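Side-chain contacts in monoacylglycerol lipase (Palaeococcus ferrophilus, PDB 6QE2), which hydrolyses monoacylglycerols as an archaeal monoglyceride lipase, probably with a catalytic serine presented by an alpha/beta-hydrolase fold: residues T92-A97 and P112-S117; V108-A113 and E234-P239. One frame throughout, in Å; residues are numbered along the deposited sequence.

Contact 1 of 2, residues T92-A97 and P112-S117; sequences TVIRYA and PALAKS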
loop_
_atom_site.group_PDB
_atom_site.type_symbol
_atom_site.label_atom_id
_atom_site.label_comp_id
_atom_site.label_asym_id
_atom_site.label_seq_id
_atom_site.Cartn_x
_atom_site.Cartn_y
_atom_site.Cartn_z
ATOM N N THR A 92 -2.975 2.900 3.460
ATOM C CA THR A 92 -2.208 3.791 4.327
ATOM C C THR A 92 -1.921 5.128 3.649
ATOM O O THR A 92 -2.066 6.190 4.267
ATOM C CB THR A 92 -0.911 3.093 4.740
ATOM O OG1 THR A 92 -1.228 1.893 5.465
ATOM C CG2 THR A 92 -0.062 3.999 5.623
ATOM N N VAL A 93 -1.511 5.108 2.378
ATOM C CA VAL A 93 -1.175 6.375 1.734
ATOM C C VAL A 93 -2.435 7.191 1.449
ATOM O O VAL A 93 -2.403 8.427 1.484
ATOM C CB VAL A 93 -0.328 6.140 0.465
ATOM C CG1 VAL A 93 0.994 5.508 0.847
ATOM C CG2 VAL A 93 -1.061 5.265 -0.551
ATOM N N ILE A 94 -3.567 6.532 1.203
ATOM C CA ILE A 94 -4.824 7.260 1.085
ATOM C C ILE A 94 -5.185 7.912 2.418
ATOM O O ILE A 94 -5.577 9.083 2.471
ATOM C CB ILE A 94 -5.934 6.319 0.584
ATOM C CG1 ILE A 94 -5.665 5.952 -0.878
ATOM C CG2 ILE A 94 -7.304 6.969 0.744
ATOM C CD1 ILE A 94 -6.474 4.781 -1.382
ATOM N N ARG A 95 -5.054 7.168 3.521
ATOM C CA ARG A 95 -5.335 7.751 4.829
ATOM C C ARG A 95 -4.369 8.879 5.155
ATOM O O ARG A 95 -4.757 9.863 5.794
ATOM C CB ARG A 95 -5.288 6.675 5.911
ATOM C CG ARG A 95 -6.428 5.665 5.820
ATOM C CD ARG A 95 -7.782 6.268 6.238
ATOM N NE ARG A 95 -7.758 6.730 7.627
ATOM C CZ ARG A 95 -8.181 7.924 8.031
ATOM N NH1 ARG A 95 -8.690 8.785 7.157
ATOM N NH2 ARG A 95 -8.111 8.255 9.317
ATOM N N TYR A 96 -3.117 8.767 4.709
ATOM C CA TYR A 96 -2.176 9.861 4.912
ATOM C C TYR A 96 -2.598 11.093 4.119
ATOM O O TYR A 96 -2.559 12.215 4.640
ATOM C CB TYR A 96 -0.765 9.429 4.525
ATOM C CG TYR A 96 0.274 10.352 5.121
ATOM C CD1 TYR A 96 0.801 10.106 6.383
ATOM C CD2 TYR A 96 0.689 11.496 4.449
ATOM C CE1 TYR A 96 1.730 10.955 6.954
ATOM C CE2 TYR A 96 1.631 12.350 5.013
ATOM C CZ TYR A 96 2.140 12.075 6.265
ATOM O OH TYR A 96 3.066 12.919 6.840
ATOM N N ALA A 97 -3.016 10.900 2.864
ATOM C CA ALA A 97 -3.489 12.016 2.054
ATOM C C ALA A 97 -4.730 12.666 2.644
ATOM O O ALA A 97 -4.985 13.848 2.387
ATOM C CB ALA A 97 -3.765 11.545 0.623
ATOM N N PRO A 112 -5.448 -0.645 -3.423
ATOM C CA PRO A 112 -5.607 -0.269 -2.014
ATOM C C PRO A 112 -6.733 -1.052 -1.354
ATOM O O PRO A 112 -7.730 -1.414 -1.989
ATOM C CB PRO A 112 -5.928 1.229 -2.078
ATOM C CG PRO A 112 -6.518 1.428 -3.441
ATOM C CD PRO A 112 -5.802 0.462 -4.332
ATOM N N ALA A 113 -6.542 -1.342 -0.071
ATOM C CA ALA A 113 -7.504 -2.122 0.710
ATOM C C ALA A 113 -8.675 -1.218 1.078
ATOM O O ALA A 113 -8.679 -0.556 2.116
ATOM C CB ALA A 113 -6.829 -2.709 1.947
ATOM N N LEU A 114 -9.694 -1.192 0.209
ATOM C CA LEU A 114 -10.843 -0.310 0.374
ATOM C C LEU A 114 -12.169 -1.061 0.440
ATOM O O LEU A 114 -13.220 -0.429 0.610
ATOM C CB LEU A 114 -10.889 0.713 -0.769
ATOM C CG LEU A 114 -9.713 1.694 -0.801
ATOM C CD1 LEU A 114 -9.704 2.472 -2.098
ATOM C CD2 LEU A 114 -9.784 2.642 0.389
ATOM N N ALA A 115 -12.147 -2.376 0.275
ATOM C CA ALA A 115 -13.331 -3.214 0.371
ATOM C C ALA A 115 -12.898 -4.560 0.926
ATOM O O ALA A 115 -11.799 -5.037 0.629
ATOM C CB ALA A 115 -14.012 -3.381 -0.991
ATOM N N LYS A 116 -13.762 -5.152 1.745
ATOM C CA LYS A 116 -13.484 -6.458 2.325
ATOM C C LYS A 116 -13.418 -7.521 1.234
ATOM O O LYS A 116 -14.197 -7.501 0.280
ATOM C CB LYS A 116 -14.580 -6.807 3.337
ATOM C CG LYS A 116 -14.396 -8.119 4.072
ATOM C CD LYS A 116 -15.560 -8.373 5.019
ATOM C CE LYS A 116 -16.785 -8.867 4.275
ATOM N NZ LYS A 116 -16.477 -10.079 3.469
ATOM N N SER A 117 -12.490 -8.461 1.383
ATOM C CA SER A 117 -12.455 -9.592 0.471
ATOM C C SER A 117 -13.668 -10.487 0.722
ATOM O O SER A 117 -14.060 -10.679 1.873
ATOM C CB SER A 117 -11.177 -10.400 0.679
ATOM O OG SER A 117 -11.214 -11.607 -0.062
#

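Contact 2 of 2, residues V108-A113 and E234-P239; sequences VASSPA and EIFEDP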
loop_
_atom_site.group_PDB
_atom_site.type_symbol
_atom_site.label_atom_id
_atom_site.label_comp_id
_atom_site.label_asym_id
_atom_site.label_seq_id
_atom_site.Cartn_x
_atom_site.Cartn_y
_atom_site.Cartn_z
ATOM N N VAL A 108 -0.244 7.707 -5.114
ATOM C CA VAL A 108 -0.493 6.600 -6.030
ATOM C C VAL A 108 -0.788 5.382 -5.171
ATOM O O VAL A 108 0.026 5.015 -4.312
ATOM C CB VAL A 108 0.707 6.324 -6.947
ATOM C CG1 VAL A 108 0.394 5.170 -7.892
ATOM C CG2 VAL A 108 1.122 7.584 -7.708
ATOM N N ALA A 109 -1.945 4.766 -5.383
ATOM C CA ALA A 109 -2.356 3.600 -4.611
ATOM C C ALA A 109 -2.568 2.425 -5.555
ATOM O O ALA A 109 -3.423 2.483 -6.444
ATOM C CB ALA A 109 -3.624 3.890 -3.808
ATOM N N SER A 110 -1.763 1.382 -5.381
ATOM C CA SER A 110 -1.908 0.127 -6.105
ATOM C C SER A 110 -2.763 -0.820 -5.274
ATOM O O SER A 110 -2.420 -1.117 -4.128
ATOM C CB SER A 110 -0.532 -0.477 -6.382
ATOM O OG SER A 110 -0.595 -1.884 -6.536
ATOM N N SER A 111 -3.863 -1.307 -5.859
ATOM C CA SER A 111 -4.780 -2.235 -5.197
ATOM C C SER A 111 -5.041 -1.875 -3.735
ATOM O O SER A 111 -4.854 -2.725 -2.857
ATOM C CB SER A 111 -4.227 -3.663 -5.270
ATOM O OG SER A 111 -3.986 -4.061 -6.613
ATOM N N PRO A 112 -5.448 -0.645 -3.423
ATOM C CA PRO A 112 -5.607 -0.269 -2.014
ATOM C C PRO A 112 -6.733 -1.052 -1.354
ATOM O O PRO A 112 -7.730 -1.414 -1.989
ATOM C CB PRO A 112 -5.928 1.229 -2.078
ATOM C CG PRO A 112 -6.518 1.428 -3.441
ATOM C CD PRO A 112 -5.802 0.462 -4.332
ATOM N N ALA A 113 -6.542 -1.342 -0.071
ATOM C CA ALA A 113 -7.504 -2.122 0.710
ATOM C C ALA A 113 -8.675 -1.218 1.078
ATOM O O ALA A 113 -8.679 -0.556 2.116
ATOM C CB ALA A 113 -6.829 -2.709 1.947
ATOM N N GLU A 234 -1.770 -8.436 -7.326
ATOM C CA GLU A 234 -0.468 -7.861 -7.660
ATOM C C GLU A 234 -0.373 -7.747 -9.175
ATOM O O GLU A 234 -0.292 -8.760 -9.878
ATOM C CB GLU A 234 0.667 -8.707 -7.096
ATOM C CG GLU A 234 0.747 -8.643 -5.591
ATOM C CD GLU A 234 1.917 -9.410 -5.022
ATOM O OE1 GLU A 234 2.711 -9.968 -5.808
ATOM O OE2 GLU A 234 2.039 -9.456 -3.782
ATOM N N ILE A 235 -0.404 -6.512 -9.675
ATOM C CA ILE A 235 -0.239 -6.275 -11.106
ATOM C C ILE A 235 1.231 -6.193 -11.495
ATOM O O ILE A 235 1.546 -6.314 -12.692
ATOM C CB ILE A 235 -0.999 -4.998 -11.518
ATOM C CG1 ILE A 235 -2.393 -4.987 -10.886
ATOM C CG2 ILE A 235 -1.158 -4.907 -13.034
ATOM C CD1 ILE A 235 -3.098 -3.650 -10.967
ATOM N N PHE A 236 2.137 -6.045 -10.516
ATOM C CA PHE A 236 3.549 -5.742 -10.773
ATOM C C PHE A 236 4.207 -6.754 -11.696
ATOM O O PHE A 236 5.038 -6.385 -12.537
ATOM C CB PHE A 236 4.333 -5.692 -9.459
ATOM C CG PHE A 236 3.849 -4.657 -8.497
ATOM C CD1 PHE A 236 2.838 -4.947 -7.597
ATOM C CD2 PHE A 236 4.421 -3.395 -8.475
ATOM C CE1 PHE A 236 2.394 -3.993 -6.702
ATOM C CE2 PHE A 236 3.979 -2.435 -7.585
ATOM C CZ PHE A 236 2.962 -2.735 -6.697
ATOM N N GLU A 237 3.917 -8.028 -11.463
ATOM C CA GLU A 237 4.500 -9.112 -12.238
ATOM C C GLU A 237 3.521 -9.818 -13.172
ATOM O O GLU A 237 3.815 -10.900 -13.668
ATOM C CB GLU A 237 5.185 -10.113 -11.307
ATOM C CG GLU A 237 6.030 -9.449 -10.231
ATOM C CD GLU A 237 6.802 -10.442 -9.390
ATOM O OE1 GLU A 237 7.783 -11.020 -9.901
ATOM O OE2 GLU A 237 6.437 -10.637 -8.215
ATOM N N ASP A 238 2.358 -9.218 -13.400
ATOM C CA ASP A 238 1.365 -9.829 -14.273
ATOM C C ASP A 238 1.977 -9.958 -15.656
ATOM O O ASP A 238 2.596 -9.020 -16.151
ATOM C CB ASP A 238 0.117 -8.952 -14.344
ATOM C CG ASP A 238 -1.050 -9.649 -15.009
ATOM O OD1 ASP A 238 -1.298 -9.391 -16.202
ATOM O OD2 ASP A 238 -1.718 -10.456 -14.336
ATOM N N PRO A 239 1.731 -11.129 -16.306
ATOM C CA PRO A 239 2.270 -11.390 -17.650
ATOM C C PRO A 239 1.761 -10.420 -18.674
ATOM O O PRO A 239 2.544 -9.914 -19.486
ATOM C CB PRO A 239 1.786 -12.825 -17.936
ATOM C CG PRO A 239 1.510 -13.434 -16.532
ATOM C CD PRO A 239 0.904 -12.269 -15.816
HETATM O O HOH W 1 -1.133 -4.208 -7.952
#

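Contact 1 of 2, residues T92-A97 and P112-S117
I94 reaches from its helix to P112 and L114 with a single atom, CD1. All the contact across the two segments is apolar. I94 CD1 lies 3.7 Å from P112 CB and 3.9 Å from P112 CG, and the two side chains approach at a slant. The same methyl meets the branch methyl CD1 of L114 at 4.0 Å. In I94, CD1 is nearly anti to CA about the CB-CG1 bond (chi2 166°), which extends the arm toward the loop. L114 does not aim its CB at the helix, but its CD1 branch still meets I94. S211 and L214 of helix 209-217 close in on the same cluster.

The fold explains the meeting. Helix 88-99 follows the GxSxG turn with S87, probably the nucleophile elbow of this alpha/beta hydrolase. The loop with P112 leaves the C-terminal end of strand 106-110, next to that turn. A113 forms backbone hydrogen bonds with S87 and is the centre of an inverse gamma turn. It also touches a bound lauryl dimethylamine-N-oxide.

Polar groups look elsewhere. R95 makes salt bridges to E98 and E187. Further along the loop, K116 NZ donates to S117 O at 3.0 Å from above the carbonyl plane, and L114 O is hydrogen-bonded to H185 NE2.

Contact 2 of 2, residues V108-A113 and E234-P239
S110 and F236 meet at the end of strand 106-110. S110 OG is 3.7 Å from F236 CZ and also 3.7 Å from F236 CE1. It comes to that corner of the ring obliquely. The hydroxyl is roughly anti to the backbone N (chi1 154°), somewhat off the staggered position. OG lies beside the ring, and a water is bound in a direction roughly at right angles to it. S110 OG is also hydrogen-bonded to H86 ND1.

F236 sends its CG anti to its own carbonyl carbon (chi1 -60°). The ring stands nearly square to the CA-CB-CG plane, with chi2 at 88°. It is held in an aromatic cluster, in edge-to-face pairs with F245, Y29 and H86. Its backbone sits in a type I turn from I235 to D238, closed by D238 N to I235 O.

The bridge between the segments is one water. It bonds S110 OG at 2.8 Å and accepts from I235 N at 3.0 Å. Beside it, I235 turns its CD1 toward S111 and stops 4.5 Å from S111 OG, a loose contact. S111 has a left-handed backbone and points its hydroxyl at H233 O, to which it is hydrogen-bonded. Its side chain also touches D203.

H233 and D203 are probably the histidine and aspartate of a Ser-His-Asp triad with S87. The S111 bond to H233 O would therefore fix the main chain of the histidine. The water bridge ties the peptide at I235 N to the sheet. This is consistent with a second-shell role for the serine pair, positioning the histidine loop against the end of strand 106-110 and the turn after it.

In the fold
From the N terminus, the chain runs through helix 88-99, then through strand 106-110, and into the loop at 112-117. There contact 1 closes a short loop of 14 intervening residues. Contact 2 starts on that same strand, before contact 1 has closed, and closes only 120 residues later at 234-239. The two closures therefore cross and share P112 and A113. They also touch: I94 CD1 packs on A109 CB at 3.8 Å. Contact 1 ties the helix after the probable nucleophile to the loop beyond strand 106-110. Contact 2 ties the end of that strand to the loop between strand 223-228 and helix 242-256.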